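Local coordinates for protein putative esterase (Bacteroides intestinalis DSM 17393, PDB 5VOL) that acts as a ferulic acid esterase of carbohydrate esterase family 1, probably cleaving ferulate esters on arabinoxylan, and binds calcium, at residues E96-F101 / L138-G143; S163-I168 / R188-N193; S167-G172 / D222-D227; F216-D221 / R246-G251. All coordinates share one frame; numbering follows the deposited sequence.

Interaction 1 (E96-F101 / L138-G143); sequences EWNGYF and LSMGGG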
# COMPACT_ATOMS: atom_id res chain seq x y z
N GLU C 96 3.20 12.05 -37.51
CA GLU C 96 3.10 10.59 -37.47
C GLU C 96 1.70 10.10 -37.13
O GLU C 96 0.96 10.74 -36.39
CB GLU C 96 4.09 10.02 -36.44
CG GLU C 96 5.52 10.46 -36.62
CD GLU C 96 6.11 10.02 -37.96
OE1 GLU C 96 5.60 9.04 -38.55
OE2 GLU C 96 7.08 10.65 -38.41
N TRP C 97 1.34 8.94 -37.66
CA TRP C 97 0.08 8.31 -37.33
C TRP C 97 0.03 7.86 -35.86
O TRP C 97 0.87 7.07 -35.43
CB TRP C 97 -0.16 7.11 -38.22
CG TRP C 97 -0.53 7.45 -39.64
CD1 TRP C 97 0.28 7.40 -40.73
CD2 TRP C 97 -1.81 7.86 -40.11
NE1 TRP C 97 -0.42 7.76 -41.85
CE2 TRP C 97 -1.71 8.04 -41.50
CE3 TRP C 97 -3.04 8.08 -39.49
CZ2 TRP C 97 -2.79 8.43 -42.28
CZ3 TRP C 97 -4.11 8.48 -40.27
CH2 TRP C 97 -3.98 8.65 -41.65
N ASN C 98 -0.96 8.35 -35.13
CA ASN C 98 -1.25 7.88 -33.77
C ASN C 98 -2.54 7.07 -33.75
O ASN C 98 -3.53 7.46 -34.36
CB ASN C 98 -1.38 9.07 -32.81
CG ASN C 98 -0.04 9.58 -32.34
OD1 ASN C 98 0.31 9.43 -31.16
ND2 ASN C 98 0.72 10.20 -33.24
N GLY C 99 -2.55 5.94 -33.06
CA GLY C 99 -3.81 5.22 -32.90
C GLY C 99 -3.75 3.73 -33.14
O GLY C 99 -2.78 3.25 -33.73
N TYR C 100 -4.79 3.02 -32.71
CA TYR C 100 -4.78 1.55 -32.66
C TYR C 100 -5.83 0.90 -33.56
O TYR C 100 -5.77 -0.30 -33.80
CB TYR C 100 -4.96 1.07 -31.19
CG TYR C 100 -3.75 1.45 -30.36
CD1 TYR C 100 -2.57 0.75 -30.50
CD2 TYR C 100 -3.78 2.54 -29.50
CE1 TYR C 100 -1.44 1.11 -29.79
CE2 TYR C 100 -2.66 2.91 -28.78
CZ TYR C 100 -1.49 2.18 -28.93
OH TYR C 100 -0.34 2.50 -28.24
N PHE C 101 -6.79 1.68 -34.05
CA PHE C 101 -7.86 1.09 -34.85
C PHE C 101 -7.60 1.34 -36.34
O PHE C 101 -6.77 2.17 -36.70
CB PHE C 101 -9.21 1.67 -34.44
CG PHE C 101 -9.41 1.75 -32.94
CD1 PHE C 101 -9.16 0.66 -32.13
CD2 PHE C 101 -9.85 2.93 -32.34
CE1 PHE C 101 -9.34 0.72 -30.75
CE2 PHE C 101 -10.03 3.01 -30.96
CZ PHE C 101 -9.78 1.90 -30.16
N LEU C 138 -1.99 2.79 -21.46
CA LEU C 138 -2.33 4.08 -20.87
C LEU C 138 -2.89 5.05 -21.91
O LEU C 138 -2.49 5.03 -23.08
CB LEU C 138 -1.10 4.70 -20.19
CG LEU C 138 -0.02 5.17 -21.16
CD1 LEU C 138 -0.05 6.69 -21.35
CD2 LEU C 138 1.35 4.71 -20.71
N SER C 139 -3.83 5.88 -21.46
CA SER C 139 -4.41 6.94 -22.30
C SER C 139 -4.99 6.39 -23.60
O SER C 139 -5.91 5.58 -23.59
CB SER C 139 -3.37 8.00 -22.60
OG SER C 139 -3.98 9.26 -22.81
N MET C 140 -4.47 6.87 -24.73
CA MET C 140 -4.84 6.33 -26.04
C MET C 140 -4.68 4.82 -26.04
O MET C 140 -5.54 4.10 -26.55
CB MET C 140 -3.98 6.95 -27.15
CG MET C 140 -4.31 6.48 -28.57
SD MET C 140 -3.29 7.32 -29.82
CE MET C 140 -1.75 6.42 -29.73
N GLY C 141 -3.57 4.34 -25.48
CA GLY C 141 -3.32 2.92 -25.35
C GLY C 141 -4.30 2.18 -24.45
O GLY C 141 -4.54 0.99 -24.64
N GLY C 142 -4.86 2.88 -23.46
CA GLY C 142 -5.90 2.33 -22.60
C GLY C 142 -7.20 2.15 -23.36
O GLY C 142 -7.93 1.19 -23.14
N GLY C 143 -7.51 3.09 -24.25
CA GLY C 143 -8.70 2.96 -25.07
C GLY C 143 -8.50 1.85 -26.10
O GLY C 143 -9.41 1.07 -26.37
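Met140 reaches out from the first turn of helix 140-151 and lays its thioether against Asn98, Gly99 and Tyr100. CG stands opposite the backbone N (chi1 -179°) and the next torsion keeps the chain straight, which brings SD to 3.6 Å from Gly99 N. A bend at chi3 (80°) then lays the methyl between Gly99 N and the tyrosine ring, with Met140 CE 3.7 Å from Tyr100 CE2. Asn98 crosses the thioether at about a right angle, its CB 4.0 Å from Met140 SD. The asparagine amide is held from other directions: OD1 accepts from Trp54 N, while ND2 gives to Gly91 O and to Glu96 O.

Behind Met140 lies a sharp turn between strand 133-138 and the helix, consistent with the nucleophile elbow of an alpha/beta-hydrolase; Ser139, probably the nucleophile, is hydrogen-bonded through OG to His252 NE2.

Tyr100 meets the helix start at an oblique angle, CE2 coming within 3.5 Å of Gly141 CA. Gly141 has no room for a side chain, because a CB would run into Leu138 O. Replacing Tyr100 by a leucine would probably leave His51 O without the hydroxyl that bonds it and uncover part of the Met140 methyl. One residue on, Phe101 turns its ring edge to the helix backbone, CZ standing 3.9 Å from Gly143 O, near the ring plane.

Interaction 2 (S163-I168 / R188-N193); sequences SALMSI and RSVIEN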
# COMPACT_ATOMS: atom_id res chain seq x y z
N SER C 163 -5.88 5.16 -17.05
CA SER C 163 -6.18 6.53 -17.44
C SER C 163 -6.71 6.58 -18.88
O SER C 163 -6.24 7.38 -19.69
CB SER C 163 -4.93 7.40 -17.32
OG SER C 163 -4.23 7.15 -16.11
N ALA C 164 -7.65 5.69 -19.18
CA ALA C 164 -7.90 5.29 -20.57
C ALA C 164 -8.69 6.32 -21.35
O ALA C 164 -9.55 7.00 -20.80
CB ALA C 164 -8.64 3.95 -20.60
N LEU C 165 -8.39 6.43 -22.64
CA LEU C 165 -9.20 7.25 -23.54
C LEU C 165 -10.41 6.43 -23.97
O LEU C 165 -10.45 5.90 -25.08
CB LEU C 165 -8.38 7.69 -24.75
CG LEU C 165 -9.02 8.64 -25.77
CD1 LEU C 165 -9.24 10.03 -25.15
CD2 LEU C 165 -8.15 8.73 -27.02
N MET C 166 -11.38 6.29 -23.07
CA MET C 166 -12.56 5.45 -23.31
C MET C 166 -13.45 6.09 -24.37
O MET C 166 -14.16 5.41 -25.10
CB MET C 166 -13.35 5.26 -22.01
CG MET C 166 -12.62 4.44 -20.95
SD MET C 166 -12.03 2.84 -21.56
CE MET C 166 -11.75 1.96 -20.00
N SER C 167 -13.42 7.41 -24.41
CA SER C 167 -14.08 8.21 -25.44
C SER C 167 -13.50 9.61 -25.34
O SER C 167 -12.77 9.90 -24.40
CB SER C 167 -15.60 8.24 -25.26
OG SER C 167 -15.97 8.83 -24.02
N ILE C 168 -13.82 10.48 -26.30
CA ILE C 168 -13.34 11.86 -26.25
C ILE C 168 -13.93 12.59 -25.06
O ILE C 168 -15.15 12.61 -24.89
CB ILE C 168 -13.70 12.64 -27.53
CG1 ILE C 168 -13.21 11.89 -28.77
CG2 ILE C 168 -13.13 14.05 -27.47
CD1 ILE C 168 -11.70 11.78 -28.85
N ARG C 188 -11.94 11.11 -34.98
CA ARG C 188 -13.13 10.43 -35.50
C ARG C 188 -13.13 8.95 -35.16
O ARG C 188 -14.17 8.39 -34.81
CB ARG C 188 -13.26 10.60 -37.02
CG ARG C 188 -13.49 12.04 -37.47
CD ARG C 188 -14.02 12.09 -38.91
NE ARG C 188 -13.13 11.46 -39.89
CZ ARG C 188 -12.15 12.10 -40.54
NH1 ARG C 188 -11.90 13.38 -40.29
NH2 ARG C 188 -11.41 11.45 -41.42
N SER C 189 -11.97 8.31 -35.28
CA SER C 189 -11.82 6.88 -35.01
C SER C 189 -12.15 6.54 -33.54
O SER C 189 -12.76 5.52 -33.25
CB SER C 189 -10.39 6.42 -35.33
OG SER C 189 -10.23 5.02 -35.12
N VAL C 190 -11.74 7.42 -32.64
CA VAL C 190 -11.98 7.22 -31.21
C VAL C 190 -13.46 7.35 -30.91
O VAL C 190 -14.03 6.57 -30.15
CB VAL C 190 -11.18 8.22 -30.37
CG1 VAL C 190 -11.63 8.20 -28.89
CG2 VAL C 190 -9.70 7.89 -30.48
N ILE C 191 -14.10 8.31 -31.56
CA ILE C 191 -15.54 8.51 -31.40
C ILE C 191 -16.34 7.33 -31.93
O ILE C 191 -17.26 6.85 -31.26
CB ILE C 191 -16.00 9.79 -32.12
CG1 ILE C 191 -15.36 11.01 -31.45
CG2 ILE C 191 -17.52 9.89 -32.09
CD1 ILE C 191 -15.48 12.29 -32.25
N GLU C 192 -15.99 6.85 -33.12
CA GLU C 192 -16.71 5.74 -33.73
C GLU C 192 -16.53 4.47 -32.91
O GLU C 192 -17.40 3.60 -32.89
CB GLU C 192 -16.25 5.50 -35.18
CG GLU C 192 -16.40 6.74 -36.09
CD GLU C 192 -15.76 6.56 -37.47
OE1 GLU C 192 -15.18 5.48 -37.75
OE2 GLU C 192 -15.83 7.51 -38.28
N ASN C 193 -15.39 4.36 -32.24
CA ASN C 193 -15.10 3.15 -31.48
C ASN C 193 -15.18 3.36 -29.97
O ASN C 193 -14.46 2.71 -29.21
CB ASN C 193 -13.74 2.59 -31.89
CG ASN C 193 -13.76 1.98 -33.28
OD1 ASN C 193 -13.22 2.55 -34.25
ND2 ASN C 193 -14.39 0.84 -33.40
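Val190 is the hub of this contact, touched by Leu165 and Ile168 from the loop while Ile191 takes up the outer flank. All the side-chain contacts are aliphatic. With CG1 opposite its backbone N (chi1 169°), Val190 presents both branches to the loop: CG1 lies 3.6 Å from Ile168 CD1, and CG2 lies 3.9 Å from Leu165 CD2. Leu165 comes in across the valine at about a right angle, and its CD2 touches both methyls. In Ile168, chi1 (-53°) sets CG1 just 3.5 Å from Ile191 CG1, a close approach for two methylenes, and chi2 (-65°) lays CD1 against Val190. An alanine at Ile168 is likely to open a gap over Val190 CG1 and leave Ile191 CG1 without its neighbour. A bound isopropanol, probably from the crystallisation liquor, lies about 4 Å from the Ile168 side chain.

Backbone hydrogen bonds run within each segment. Leu165 is the centre of an inverse gamma turn, with Met166 N making a weak bond to Ala164 O. On the helix side, Glu192 N bonds to Arg188 O at 2.9 Å. Ile168 O, in addition, accepts from the side chain of Arg228 (NE) on helix 226-238.

In the fold, the loop following strand 158-162 passes over the last turn of helix 182-192. Leu165 and Ile168 turn to that helix, while Met166 points the other way, packing on Phe232 of helix 226-238, Val196 of helix 195-200 and Thr146 of helix 140-151.

Interaction 3 (S167-G172 / D222-D227); sequences SIPEQG and DDFLLD. With CA (calcium ion), chain Q.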
# COMPACT_ATOMS: atom_id res chain seq x y z
N SER C 167 -13.42 7.41 -24.41
CA SER C 167 -14.08 8.21 -25.44
C SER C 167 -13.50 9.61 -25.34
O SER C 167 -12.77 9.90 -24.40
CB SER C 167 -15.60 8.24 -25.26
OG SER C 167 -15.97 8.83 -24.02
N ILE C 168 -13.82 10.48 -26.30
CA ILE C 168 -13.34 11.86 -26.25
C ILE C 168 -13.93 12.59 -25.06
O ILE C 168 -15.15 12.61 -24.89
CB ILE C 168 -13.70 12.64 -27.53
CG1 ILE C 168 -13.21 11.89 -28.77
CG2 ILE C 168 -13.13 14.05 -27.47
CD1 ILE C 168 -11.70 11.78 -28.85
N PRO C 169 -13.07 13.21 -24.23
CA PRO C 169 -13.54 13.97 -23.06
C PRO C 169 -14.33 15.20 -23.47
O PRO C 169 -14.07 15.75 -24.54
CB PRO C 169 -12.24 14.37 -22.35
CG PRO C 169 -11.20 14.36 -23.43
CD PRO C 169 -11.61 13.27 -24.39
N GLU C 170 -15.28 15.64 -22.66
CA GLU C 170 -16.04 16.85 -22.97
C GLU C 170 -15.12 18.08 -22.98
O GLU C 170 -15.41 19.07 -23.67
CB GLU C 170 -17.18 17.05 -21.97
CG GLU C 170 -18.05 15.81 -21.81
CD GLU C 170 -19.45 16.12 -21.32
OE1 GLU C 170 -19.82 17.32 -21.30
OE2 GLU C 170 -20.18 15.17 -20.95
N GLN C 171 -14.03 18.01 -22.23
CA GLN C 171 -13.03 19.07 -22.23
C GLN C 171 -11.61 18.50 -22.21
O GLN C 171 -11.36 17.48 -21.58
CB GLN C 171 -13.23 20.00 -21.03
CG GLN C 171 -12.25 21.17 -21.00
CD GLN C 171 -12.41 22.03 -19.76
OE1 GLN C 171 -13.22 21.74 -18.88
NE2 GLN C 171 -11.63 23.11 -19.69
N GLY C 172 -10.69 19.16 -22.91
CA GLY C 172 -9.30 18.75 -22.91
C GLY C 172 -8.81 18.09 -24.19
O GLY C 172 -7.64 17.73 -24.31
N ASP C 222 -7.32 13.24 -10.29
CA ASP C 222 -7.06 14.53 -10.93
C ASP C 222 -6.89 14.42 -12.46
O ASP C 222 -6.44 15.36 -13.10
CB ASP C 222 -5.82 15.19 -10.32
CG ASP C 222 -5.92 15.33 -8.82
OD1 ASP C 222 -6.95 15.84 -8.32
OD2 ASP C 222 -4.96 14.92 -8.13
N ASP C 223 -7.27 13.29 -13.02
CA ASP C 223 -7.14 13.05 -14.46
C ASP C 223 -8.29 13.64 -15.27
O ASP C 223 -9.46 13.49 -14.90
CB ASP C 223 -7.07 11.53 -14.72
CG ASP C 223 -6.45 11.21 -16.05
OD1 ASP C 223 -7.05 11.56 -17.09
OD2 ASP C 223 -5.36 10.59 -16.06
N PHE C 224 -7.98 14.29 -16.39
CA PHE C 224 -9.01 14.86 -17.26
C PHE C 224 -9.85 13.78 -17.92
O PHE C 224 -10.94 14.05 -18.41
CB PHE C 224 -8.39 15.80 -18.31
CG PHE C 224 -7.75 15.10 -19.48
CD1 PHE C 224 -6.69 14.24 -19.30
CD2 PHE C 224 -8.20 15.34 -20.77
CE1 PHE C 224 -6.09 13.60 -20.38
CE2 PHE C 224 -7.60 14.70 -21.86
CZ PHE C 224 -6.54 13.83 -21.66
N LEU C 225 -9.38 12.53 -17.90
CA LEU C 225 -10.17 11.42 -18.44
C LEU C 225 -10.96 10.65 -17.38
O LEU C 225 -11.57 9.62 -17.69
CB LEU C 225 -9.26 10.46 -19.23
CG LEU C 225 -8.85 10.94 -20.62
CD1 LEU C 225 -7.78 10.05 -21.25
CD2 LEU C 225 -10.08 10.99 -21.52
N LEU C 226 -10.97 11.14 -16.14
CA LEU C 226 -11.69 10.46 -15.06
C LEU C 226 -13.18 10.31 -15.39
O LEU C 226 -13.76 9.24 -15.22
CB LEU C 226 -11.52 11.19 -13.72
CG LEU C 226 -12.32 10.58 -12.55
CD1 LEU C 226 -11.90 9.15 -12.24
CD2 LEU C 226 -12.20 11.43 -11.29
N ASP C 227 -13.79 11.38 -15.89
CA ASP C 227 -15.23 11.36 -16.11
C ASP C 227 -15.66 10.30 -17.14
O ASP C 227 -16.69 9.63 -16.95
CB ASP C 227 -15.72 12.75 -16.53
CG ASP C 227 -15.86 13.70 -15.35
OD1 ASP C 227 -15.56 13.28 -14.20
OD2 ASP C 227 -16.26 14.87 -15.55
CA CA Q . -5.68 13.98 -5.81
O HOH W 1 -7.39 15.98 -5.79
O HOH W 2 -3.80 15.64 -5.41
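The ring of Phe224 meets the 167-172 loop mainly along its CD2-CE2 side. Gln171 O stands at the ring edge near its plane, 3.9 Å from Phe224 CD2, and Pro169 CG and Gly172 O both approach CE2 obliquely. One face is taken by Leu225 of the same segment, whose CG sits above the plane, shifted toward the rim; His252 makes an edge-to-face contact with the ring. The phenylalanine and its neighbours form a type I beta turn from Asp223 to Leu226, tightened by an Asx turn: Leu225 N bonds to Asp223 OD1 at 2.7 Å, nearly straight (161°), with OD1 accepting on its anti lone pair, away from the other oxygen. That other oxygen, OD2, accepts from His252 ND1, as expected if Asp223 is the acid of a Ser-His-Asp catalytic triad in this alpha/beta-hydrolase.

Phe224 CG lies between its own backbone N and carbonyl carbon (chi1 78°), and this torsion swings the ring to the loop. Gly172 has no space for a side chain there, since a CB would collide with Phe224 CD2. Pro169 wedges in beside the ring, its CD 4.0 Å from Leu225 CD2, so proline and leucine pack together next to the aromatic.

Beyond the turn, Asp227 forms a salt bridge with Arg237 of a neighbouring subunit. At the other end, Asp222 gives one oxygen to the calcium ion, OD2 at 2.6 Å from the metal; its OD1 instead accepts a hydrogen bond from a metal-bound water, 2.6 Å from that oxygen.

Interaction 4 (F216-D221 / R246-G251); sequences FVDCGD and RVRDGG. With CA (calcium ion), chain Q.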
# COMPACT_ATOMS: atom_id res chain seq x y z
N PHE C 216 -10.14 -4.43 -15.59
CA PHE C 216 -9.62 -3.62 -14.49
C PHE C 216 -9.45 -2.19 -15.02
O PHE C 216 -8.72 -1.97 -15.98
CB PHE C 216 -8.29 -4.19 -13.99
CG PHE C 216 -7.92 -3.79 -12.57
CD1 PHE C 216 -7.69 -2.46 -12.23
CD2 PHE C 216 -7.78 -4.77 -11.59
CE1 PHE C 216 -7.34 -2.10 -10.94
CE2 PHE C 216 -7.42 -4.42 -10.29
CZ PHE C 216 -7.21 -3.08 -9.95
N VAL C 217 -10.15 -1.24 -14.41
CA VAL C 217 -10.07 0.17 -14.80
C VAL C 217 -9.44 1.01 -13.69
O VAL C 217 -9.91 1.00 -12.54
CB VAL C 217 -11.46 0.70 -15.16
CG1 VAL C 217 -11.42 2.20 -15.46
CG2 VAL C 217 -12.02 -0.10 -16.35
N ASP C 218 -8.39 1.75 -14.03
CA ASP C 218 -7.55 2.44 -13.05
C ASP C 218 -7.26 3.86 -13.53
O ASP C 218 -6.57 4.02 -14.53
CB ASP C 218 -6.25 1.65 -12.88
CG ASP C 218 -5.33 2.19 -11.81
OD1 ASP C 218 -5.75 3.04 -10.99
OD2 ASP C 218 -4.17 1.73 -11.79
N CYS C 219 -7.79 4.87 -12.83
CA CYS C 219 -7.70 6.28 -13.29
C CYS C 219 -7.69 7.27 -12.11
O CYS C 219 -8.48 7.13 -11.18
CB CYS C 219 -8.86 6.61 -14.23
SG CYS C 219 -8.78 8.28 -15.00
N GLY C 220 -6.78 8.24 -12.16
CA GLY C 220 -6.52 9.12 -11.03
C GLY C 220 -7.59 10.16 -10.77
O GLY C 220 -8.30 10.58 -11.69
N ASP C 221 -7.69 10.62 -9.53
CA ASP C 221 -8.74 11.57 -9.19
C ASP C 221 -8.54 12.93 -9.87
O ASP C 221 -9.51 13.67 -10.05
CB ASP C 221 -8.88 11.73 -7.65
CG ASP C 221 -7.68 12.40 -6.98
OD1 ASP C 221 -6.56 12.38 -7.52
OD2 ASP C 221 -7.88 12.92 -5.85
N ARG C 246 -10.58 1.41 -9.85
CA ARG C 246 -9.82 2.13 -8.83
C ARG C 246 -9.62 3.57 -9.24
O ARG C 246 -9.24 3.84 -10.36
CB ARG C 246 -8.44 1.49 -8.59
CG ARG C 246 -8.49 -0.03 -8.32
CD ARG C 246 -8.98 -0.39 -6.91
NE ARG C 246 -8.96 -1.85 -6.79
CZ ARG C 246 -10.00 -2.63 -7.08
NH1 ARG C 246 -11.15 -2.10 -7.45
NH2 ARG C 246 -9.88 -3.96 -6.98
N VAL C 247 -9.84 4.48 -8.30
CA VAL C 247 -9.47 5.87 -8.51
C VAL C 247 -8.44 6.15 -7.43
O VAL C 247 -8.78 6.19 -6.25
CB VAL C 247 -10.67 6.81 -8.39
CG1 VAL C 247 -10.22 8.28 -8.51
CG2 VAL C 247 -11.75 6.45 -9.44
N ARG C 248 -7.18 6.25 -7.83
CA ARG C 248 -6.10 6.54 -6.90
C ARG C 248 -5.71 8.01 -6.98
O ARG C 248 -6.17 8.72 -7.88
CB ARG C 248 -4.91 5.64 -7.19
CG ARG C 248 -5.28 4.16 -7.15
CD ARG C 248 -4.08 3.27 -7.40
NE ARG C 248 -3.66 3.23 -8.80
CZ ARG C 248 -2.50 3.68 -9.26
NH1 ARG C 248 -1.62 4.25 -8.45
NH2 ARG C 248 -2.21 3.56 -10.55
N ASP C 249 -4.87 8.47 -6.06
CA ASP C 249 -4.35 9.83 -6.14
C ASP C 249 -3.52 10.02 -7.42
O ASP C 249 -2.65 9.22 -7.73
CB ASP C 249 -3.51 10.17 -4.91
CG ASP C 249 -3.15 11.66 -4.83
OD1 ASP C 249 -3.95 12.51 -5.27
OD2 ASP C 249 -2.07 11.97 -4.30
N GLY C 250 -3.78 11.10 -8.15
CA GLY C 250 -2.89 11.48 -9.23
C GLY C 250 -3.57 11.89 -10.52
O GLY C 250 -4.79 11.88 -10.65
N GLY C 251 -2.75 12.24 -11.50
CA GLY C 251 -3.26 12.67 -12.79
C GLY C 251 -2.73 11.87 -13.96
O GLY C 251 -2.38 10.69 -13.83
CA CA Q . -5.68 13.98 -5.81
O HOH W 3 -4.77 8.97 -14.07
O HOH W 2 -3.80 15.64 -5.41
O HOH W 1 -7.39 15.98 -5.79
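Arg246 N bonds to Val217 O at 2.8 Å and Cys219 N to Arg246 O at 3.0 Å, a parallel bridge that adds strand 244-246 to the edge of the central sheet. Past the strand ends, Asp221 N still finds Arg248 O at 2.9 Å. Gly220 passes close to the opposite backbone, its CA approaching Arg248 O and Gly250 O; a CB there would strike the latter.

Charged pairing comes next. Arg248 grips Asp218 side-on, NE to OD1 at 3.0 Å and NH2 to OD2 at 3.0 Å, although the two planes are turned 50° apart. Asp218 OD2 also bonds to Tyr160 OH, and Arg248 NH2 to Tyr256 O.

Phe216 packs against the bent Arg246 chain: CE1 touches CG at 3.5 Å, and CZ lies over one face of the guanidinium, whose NH2 bonds to OE1 of Gln244 in its own chain.

Metal binding closes the far end. Asp221 holds the calcium ion with both oxygens and Asp249 with OD1, 2.3 Å from the metal; Asp222 of the same chain and Gln244 of a neighbouring subunit complete the protein ligands. Gly250 N steadies Asp221 OD1 from 3.1 Å. The calcium probably offsets the mutual repulsion of these crowded carboxylates, and with three aspartates from this chain and a glutamine from the next, it ties this loop to the neighbouring subunit.

In the fold
From the N terminus, the loop after strand 83-87 meets the start of helix 140-151, closing interaction 1 before the others open. Interactions 2 and 3 start from the same loop after strand 158-162, sharing Ser167 and Ile168: interaction 2 runs forward to helix 182-192, while interaction 3 spans further, to the turn before helix 226-238. Interaction 4 crosses interaction 3, since strand 214-218 precedes segment 222-227 and residues 246-251 follow it. Ser139 O to Leu165 N links interactions 1 and 2, Ser163 N to Asp218 O links 2 and 4, and one calcium joins 3 and 4 at the subunit interface.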